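Local coordinates for glycosyl hydrolase family 2, TIM barrel domain protein (Parabacteroides merdae ATCC 43184, PDB 6DXU) that hydrolyses beta-glucuronides, as a family 2 glycoside hydrolase (beta-glucuronidase) of a human gut bacterium, at residues D[179-187]-D[595-603]; D[509-517]-D[584-592]. All coordinates share one frame; numbering follows the deposited sequence.

Contact 1: residues D[179-187]-D[595-603]; sequences SDLADFNIY and DFSTPVRPD. With BCN (bicine), chain L.
The carboxylate of D183 lies across the guanidinium edge of R601, the two side chains meeting at about a right angle with their planes 55° apart. R601 presents its NE/NH2 edge to the carboxylate in a two-nitrogen salt bridge: R601 NE donates to D183 OD1 and R601 NH2 to D183 OD2, both at 2.9 Å. T598 OG1 donates to D183 OD1 at 2.6 Å from the other face of the carboxylate, so two donors pin that oxygen, while N610 also bonds OD2 and Y489 bonds R601 NH2. D183 reaches over the turn T598-R601, where V600 CG2 packs against D183 OD1, because its CG stands trans to the backbone N (chi1 -171°). D183 O meets the edge of the F596 ring, 3.2 Å from F596 CE1. A second grip is made by N185, whose side chain and P599 run antiparallel alongside one another: N185 OD1 rests 3.3 Å from P599 CD, and N185 ND2 bonds S597 OG at 2.8 Å, nearly in the amide plane. The same ND2 donates to a water that in turn donates to S597 O. Y187 lays one ring face against N185 CB and sends its hydroxyl to D335. The contact thus joins the sugar-binding domain to the segment that follows the last strand of the TIM barrel. D180 has its side chain about 4 Å from a bound sodium ion, L181 O is bonded by S59 of a second subunit, and at the far end D603 O accepts a hydrogen bond from bicine. Segment 179-187 is a loop between strands 162-169 and 194-199, whereas strand 596-597 pairs antiparallel with strand 609-610, whose N610 lies beside both D183 and F596.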
# COMPACT_ATOMS: atom_id res chain seq x y z
N SER D 179 22.38 12.83 9.08
CA SER D 179 21.72 14.10 8.80
C SER D 179 22.56 14.96 7.88
O SER D 179 23.80 15.01 8.00
CB SER D 179 21.49 14.85 10.12
OG SER D 179 21.13 16.20 9.88
N ASP D 180 21.90 15.68 6.97
CA ASP D 180 22.58 16.67 6.15
C ASP D 180 23.10 17.85 6.96
O ASP D 180 23.78 18.71 6.40
CB ASP D 180 21.65 17.17 5.03
CG ASP D 180 21.53 16.16 3.88
OD1 ASP D 180 22.53 15.97 3.16
OD2 ASP D 180 20.46 15.54 3.73
N LEU D 181 22.78 17.94 8.25
CA LEU D 181 23.45 18.93 9.08
C LEU D 181 24.89 18.54 9.39
O LEU D 181 25.65 19.38 9.89
CB LEU D 181 22.68 19.12 10.40
CG LEU D 181 21.24 19.61 10.23
CD1 LEU D 181 20.51 19.59 11.57
CD2 LEU D 181 21.20 20.99 9.63
N ALA D 182 25.27 17.31 9.11
CA ALA D 182 26.58 16.82 9.48
C ALA D 182 27.67 17.51 8.65
O ALA D 182 27.42 18.01 7.55
CB ALA D 182 26.66 15.30 9.30
N ASP D 183 28.87 17.54 9.22
CA ASP D 183 30.07 18.17 8.65
C ASP D 183 30.83 17.21 7.74
O ASP D 183 32.06 17.12 7.81
CB ASP D 183 30.95 18.68 9.79
CG ASP D 183 32.14 19.55 9.31
OD1 ASP D 183 32.02 20.27 8.29
OD2 ASP D 183 33.20 19.49 9.97
N PHE D 184 30.12 16.45 6.90
CA PHE D 184 30.77 15.61 5.90
C PHE D 184 29.75 15.33 4.80
O PHE D 184 28.54 15.48 5.01
CB PHE D 184 31.32 14.29 6.49
CG PHE D 184 30.28 13.36 7.08
CD1 PHE D 184 29.89 13.49 8.41
CD2 PHE D 184 29.71 12.34 6.32
CE1 PHE D 184 28.94 12.63 8.96
CE2 PHE D 184 28.75 11.48 6.87
CZ PHE D 184 28.37 11.63 8.19
N ASN D 185 30.24 14.95 3.63
CA ASN D 185 29.36 14.65 2.51
C ASN D 185 28.69 13.30 2.70
O ASN D 185 29.34 12.31 3.04
CB ASN D 185 30.14 14.62 1.20
CG ASN D 185 30.74 15.96 0.86
OD1 ASN D 185 30.02 16.92 0.66
ND2 ASN D 185 32.05 16.02 0.80
N ILE D 186 27.39 13.28 2.43
CA ILE D 186 26.62 12.03 2.41
C ILE D 186 26.69 11.54 0.97
O ILE D 186 25.85 11.86 0.11
CB ILE D 186 25.19 12.24 2.89
CG1 ILE D 186 25.23 12.89 4.28
CG2 ILE D 186 24.45 10.88 2.97
CD1 ILE D 186 23.85 13.23 4.82
N TYR D 187 27.72 10.77 0.69
CA TYR D 187 28.13 10.48 -0.67
C TYR D 187 27.20 9.47 -1.33
O TYR D 187 26.48 8.71 -0.67
CB TYR D 187 29.55 9.94 -0.68
CG TYR D 187 30.64 10.99 -0.62
CD1 TYR D 187 30.61 12.10 -1.47
CD2 TYR D 187 31.74 10.82 0.23
CE1 TYR D 187 31.65 13.05 -1.45
CE2 TYR D 187 32.79 11.76 0.25
CZ TYR D 187 32.74 12.86 -0.59
OH TYR D 187 33.75 13.78 -0.57
N ASP D 595 42.76 15.85 5.76
CA ASP D 595 41.75 16.77 5.22
C ASP D 595 40.68 15.99 4.46
O ASP D 595 40.99 15.05 3.72
CB ASP D 595 42.40 17.78 4.24
CG ASP D 595 43.26 18.85 4.93
OD1 ASP D 595 43.30 18.93 6.18
OD2 ASP D 595 43.89 19.62 4.18
N PHE D 596 39.42 16.42 4.61
CA PHE D 596 38.31 15.76 3.94
C PHE D 596 37.27 16.80 3.55
O PHE D 596 37.18 17.88 4.14
CB PHE D 596 37.65 14.69 4.83
CG PHE D 596 37.00 15.26 6.05
CD1 PHE D 596 35.66 15.62 6.04
CD2 PHE D 596 37.75 15.45 7.20
CE1 PHE D 596 35.07 16.16 7.18
CE2 PHE D 596 37.17 16.00 8.33
CZ PHE D 596 35.82 16.34 8.32
N SER D 597 36.46 16.45 2.56
CA SER D 597 35.47 17.38 2.03
C SER D 597 34.21 17.43 2.90
O SER D 597 33.78 16.43 3.47
CB SER D 597 35.10 17.01 0.60
OG SER D 597 34.05 17.85 0.12
N THR D 598 33.63 18.62 2.99
CA THR D 598 32.39 18.84 3.73
C THR D 598 31.52 19.86 3.01
O THR D 598 32.03 20.89 2.52
CB THR D 598 32.67 19.30 5.18
OG1 THR D 598 31.45 19.73 5.77
CG2 THR D 598 33.67 20.45 5.21
N PRO D 599 30.21 19.62 2.93
CA PRO D 599 29.34 20.52 2.17
C PRO D 599 29.02 21.81 2.89
O PRO D 599 28.44 22.72 2.28
CB PRO D 599 28.07 19.68 1.97
CG PRO D 599 28.01 18.78 3.20
CD PRO D 599 29.46 18.49 3.53
N VAL D 600 29.32 21.91 4.19
CA VAL D 600 28.85 23.04 4.96
C VAL D 600 29.91 24.12 5.11
O VAL D 600 29.71 25.08 5.86
CB VAL D 600 28.28 22.61 6.33
CG1 VAL D 600 27.14 21.59 6.15
CG2 VAL D 600 29.38 22.03 7.23
N ARG D 601 31.04 24.00 4.41
CA ARG D 601 32.13 24.98 4.52
C ARG D 601 32.56 25.51 3.15
O ARG D 601 33.71 25.34 2.74
CB ARG D 601 33.31 24.37 5.27
CG ARG D 601 32.94 23.90 6.67
CD ARG D 601 34.16 23.35 7.40
NE ARG D 601 33.80 22.58 8.59
CZ ARG D 601 33.96 23.01 9.84
NH1 ARG D 601 34.47 24.22 10.07
NH2 ARG D 601 33.59 22.24 10.86
N PRO D 602 31.65 26.17 2.42
CA PRO D 602 32.00 26.67 1.08
C PRO D 602 33.09 27.72 1.06
O PRO D 602 33.71 27.92 0.00
CB PRO D 602 30.67 27.25 0.57
CG PRO D 602 29.90 27.59 1.79
CD PRO D 602 30.26 26.51 2.79
N ASP D 603 33.34 28.42 2.17
CA ASP D 603 34.26 29.56 2.20
C ASP D 603 35.59 29.26 2.87
O ASP D 603 36.33 30.20 3.19
CB ASP D 603 33.59 30.75 2.89
CG ASP D 603 32.41 31.28 2.09
OD1 ASP D 603 32.53 31.36 0.85
OD2 ASP D 603 31.37 31.57 2.69
N1 BCN L . 39.37 32.19 6.99
C1 BCN L . 38.96 33.56 7.20
C2 BCN L . 39.25 34.37 5.94
O21 BCN L . 39.98 33.87 5.05
O22 BCN L . 38.77 35.52 5.80
C3 BCN L . 40.55 31.93 7.82
C4 BCN L . 41.81 32.52 7.19
O4 BCN L . 41.95 32.06 5.87
C5 BCN L . 38.30 31.30 7.45
C6 BCN L . 37.44 30.85 6.27
O6 BCN L . 38.17 31.00 5.08
O HOH W 1 33.74 14.02 2.26

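Contact 2: residues D[509-517]-D[584-592]; sequences HFLHVEWGG and WLTGTAYWP
W515 and Y590 meet where two neighbouring parallel strands of the TIM barrel, 512-513 and 587-589, run out; helix 565-579 lies in the connection between them. Backbone bonds join them: A589 N to H512 O, then E514 N to A589 O. Packing is tightest beyond these. The edge of Y590 points at the indole face in a T-shaped pair, planes at 80°, and Y590 CA sits 3.9 Å from the centroid of the W515 five-membered ring, over the same indole. W515 holds CG between its backbone N and carbonyl carbon (chi1 58°), which swings the indole back over Y590 and lets W515 NE1 donate to T588 OG1 at 2.9 Å, tilted out of the ring plane. Replacing W515 with an alanine would probably leave the Y590 edge without its aromatic surface and take one donor from T588 OG1, which Q579 also bonds. On another side E514 lies alongside W591, its carboxylate stacked over the indole with E514 CD 3.8 Å above the W591 plane and held by a salt bridge to R364; P592 CB, after a cis peptide, lies over the rim of the opposite face. This is the C-terminal end of the barrel strands, where TIM-barrel enzymes carry their active sites. At the other end the side chains are looser. F510 CE1 touches L585 CD1 at 3.7 Å, but F510 CD1 comes no closer than 4.3 Å to CZ3 of the partly exposed W584, and a water there accepts from T586 N. T586 OG1 also bonds F510 O, at a doubtfully short distance. Back at the tight end, Y590 OH is bonded to K612 O and weakly by G517 N, and G516, whose backbone angles call for glycine, passes CA 3.3 Å from Y590 CE2. W515 O lies over the Y590 ring face and takes a nearly straight bond from W591 N, 2.9 Å long at 174°.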
# COMPACT_ATOMS: atom_id res chain seq x y z
N HIS D 509 33.71 6.95 32.78
CA HIS D 509 34.81 6.68 31.85
C HIS D 509 34.86 7.81 30.84
O HIS D 509 33.97 7.91 29.98
CB HIS D 509 34.62 5.33 31.16
CG HIS D 509 34.50 4.17 32.11
ND1 HIS D 509 35.44 3.91 33.08
CD2 HIS D 509 33.55 3.22 32.23
CE1 HIS D 509 35.07 2.84 33.77
NE2 HIS D 509 33.93 2.40 33.27
N PHE D 510 35.91 8.61 30.91
CA PHE D 510 36.09 9.78 30.05
C PHE D 510 37.09 9.41 28.97
O PHE D 510 38.14 8.83 29.26
CB PHE D 510 36.58 10.97 30.89
CG PHE D 510 37.17 12.13 30.10
CD1 PHE D 510 38.53 12.20 29.86
CD2 PHE D 510 36.37 13.18 29.68
CE1 PHE D 510 39.08 13.28 29.16
CE2 PHE D 510 36.90 14.26 28.99
CZ PHE D 510 38.26 14.31 28.73
N LEU D 511 36.75 9.74 27.72
CA LEU D 511 37.65 9.54 26.59
C LEU D 511 37.41 10.70 25.64
O LEU D 511 36.28 10.90 25.20
CB LEU D 511 37.39 8.20 25.89
CG LEU D 511 38.16 7.96 24.60
CD1 LEU D 511 39.63 8.18 24.83
CD2 LEU D 511 37.92 6.54 24.09
N HIS D 512 38.45 11.48 25.35
CA HIS D 512 38.29 12.75 24.65
C HIS D 512 38.47 12.52 23.15
O HIS D 512 39.59 12.32 22.68
CB HIS D 512 39.30 13.76 25.19
CG HIS D 512 39.36 15.05 24.44
ND1 HIS D 512 40.39 15.96 24.60
CD2 HIS D 512 38.51 15.60 23.54
CE1 HIS D 512 40.17 17.01 23.83
NE2 HIS D 512 39.03 16.82 23.18
N VAL D 513 37.39 12.55 22.37
CA VAL D 513 37.53 12.44 20.92
C VAL D 513 37.14 13.76 20.26
O VAL D 513 36.09 14.33 20.55
CB VAL D 513 36.74 11.26 20.33
CG1 VAL D 513 37.40 9.93 20.74
CG2 VAL D 513 35.28 11.31 20.73
N GLU D 514 38.02 14.22 19.35
CA GLU D 514 37.96 15.43 18.53
C GLU D 514 38.61 16.60 19.24
O GLU D 514 38.13 17.08 20.27
CB GLU D 514 36.53 15.81 18.09
CG GLU D 514 35.83 14.70 17.30
CD GLU D 514 34.57 15.18 16.60
OE1 GLU D 514 34.45 16.39 16.33
OE2 GLU D 514 33.70 14.32 16.30
N TRP D 515 39.72 17.05 18.66
CA TRP D 515 40.37 18.31 19.01
C TRP D 515 41.29 18.64 17.85
O TRP D 515 41.53 17.81 16.97
CB TRP D 515 41.13 18.22 20.34
CG TRP D 515 42.23 17.15 20.42
CD1 TRP D 515 42.07 15.83 20.76
CD2 TRP D 515 43.64 17.33 20.16
NE1 TRP D 515 43.29 15.18 20.73
CE2 TRP D 515 44.27 16.08 20.37
CE3 TRP D 515 44.43 18.43 19.78
CZ2 TRP D 515 45.65 15.89 20.20
CZ3 TRP D 515 45.80 18.24 19.61
CH2 TRP D 515 46.39 16.98 19.82
N GLY D 516 41.80 19.87 17.85
CA GLY D 516 42.72 20.30 16.82
C GLY D 516 42.46 21.69 16.28
O GLY D 516 41.93 22.54 17.00
N GLY D 517 42.82 21.92 15.02
CA GLY D 517 42.58 23.20 14.37
C GLY D 517 42.87 23.11 12.89
O GLY D 517 43.60 22.22 12.44
N TRP D 584 45.89 9.97 34.70
CA TRP D 584 44.52 9.48 34.81
C TRP D 584 43.80 9.41 33.47
O TRP D 584 42.66 8.91 33.42
CB TRP D 584 43.72 10.40 35.75
CG TRP D 584 43.93 11.83 35.37
CD1 TRP D 584 44.86 12.69 35.88
CD2 TRP D 584 43.23 12.55 34.34
NE1 TRP D 584 44.76 13.91 35.25
CE2 TRP D 584 43.77 13.86 34.31
CE3 TRP D 584 42.19 12.23 33.47
CZ2 TRP D 584 43.32 14.84 33.43
CZ3 TRP D 584 41.72 13.22 32.58
CH2 TRP D 584 42.30 14.50 32.57
N LEU D 585 44.42 9.89 32.40
CA LEU D 585 43.75 10.09 31.12
C LEU D 585 43.69 8.79 30.33
O LEU D 585 44.72 8.15 30.10
CB LEU D 585 44.47 11.17 30.32
CG LEU D 585 43.97 11.43 28.90
CD1 LEU D 585 42.54 11.98 28.92
CD2 LEU D 585 44.93 12.39 28.20
N THR D 586 42.48 8.39 29.92
CA THR D 586 42.37 7.27 28.99
C THR D 586 43.13 7.58 27.71
O THR D 586 43.99 6.80 27.28
CB THR D 586 40.91 6.98 28.68
OG1 THR D 586 40.28 8.20 28.26
CG2 THR D 586 40.18 6.37 29.91
N GLY D 587 42.85 8.73 27.12
CA GLY D 587 43.51 9.15 25.90
C GLY D 587 42.65 10.14 25.15
O GLY D 587 41.63 10.61 25.65
N THR D 588 43.10 10.48 23.94
CA THR D 588 42.35 11.39 23.09
C THR D 588 42.48 10.95 21.64
O THR D 588 43.30 10.09 21.30
CB THR D 588 42.83 12.85 23.18
OG1 THR D 588 44.02 12.98 22.41
CG2 THR D 588 43.09 13.28 24.63
N ALA D 589 41.68 11.58 20.78
CA ALA D 589 41.80 11.38 19.34
C ALA D 589 41.71 12.72 18.64
O ALA D 589 40.67 13.40 18.71
CB ALA D 589 40.73 10.41 18.84
N TYR D 590 42.80 13.11 17.97
CA TYR D 590 42.81 14.31 17.13
C TYR D 590 41.80 14.17 15.99
O TYR D 590 41.60 13.07 15.45
CB TYR D 590 44.23 14.53 16.58
CG TYR D 590 44.36 15.81 15.79
CD1 TYR D 590 43.99 15.86 14.44
CD2 TYR D 590 44.82 16.99 16.39
CE1 TYR D 590 44.06 17.04 13.72
CE2 TYR D 590 44.91 18.18 15.65
CZ TYR D 590 44.52 18.19 14.32
OH TYR D 590 44.57 19.36 13.57
N TRP D 591 41.16 15.28 15.60
CA TRP D 591 40.19 15.29 14.50
C TRP D 591 40.65 16.18 13.34
O TRP D 591 40.73 17.41 13.51
CB TRP D 591 38.81 15.78 14.97
CG TRP D 591 37.85 15.89 13.81
CD1 TRP D 591 37.68 16.95 12.96
CD2 TRP D 591 36.96 14.86 13.33
NE1 TRP D 591 36.73 16.65 11.99
CE2 TRP D 591 36.27 15.38 12.21
CE3 TRP D 591 36.66 13.57 13.77
CZ2 TRP D 591 35.32 14.63 11.51
CZ3 TRP D 591 35.71 12.82 13.07
CH2 TRP D 591 35.05 13.37 11.95
N PRO D 592 40.90 15.64 12.14
CA PRO D 592 41.06 14.25 11.74
C PRO D 592 42.51 14.01 11.35
O PRO D 592 43.34 14.92 11.41
CB PRO D 592 40.18 14.14 10.51
CG PRO D 592 40.51 15.47 9.80
CD PRO D 592 40.73 16.49 10.94
O HOH W 2 40.40 9.57 31.64

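In the fold
Along the chain the order is 179-187, 509-517, 584-592, 595-603, so both strands of contact 2 fall between the two halves of contact 1. The contact centres are 22 Å apart. Contact 2 joins two adjacent barrel strands, and strand 587-589 also pairs with 323-331, closing the barrel; only a few residues later the chain enters contact 1, where it meets a loop of the sugar-binding domain. The two contacts touch directly, F596 CZ packing 3.7 Å from W591 CZ2. The C-terminal end of the last barrel strand is thereby tied to another domain, and through L181 and V600 this region also reaches a second subunit.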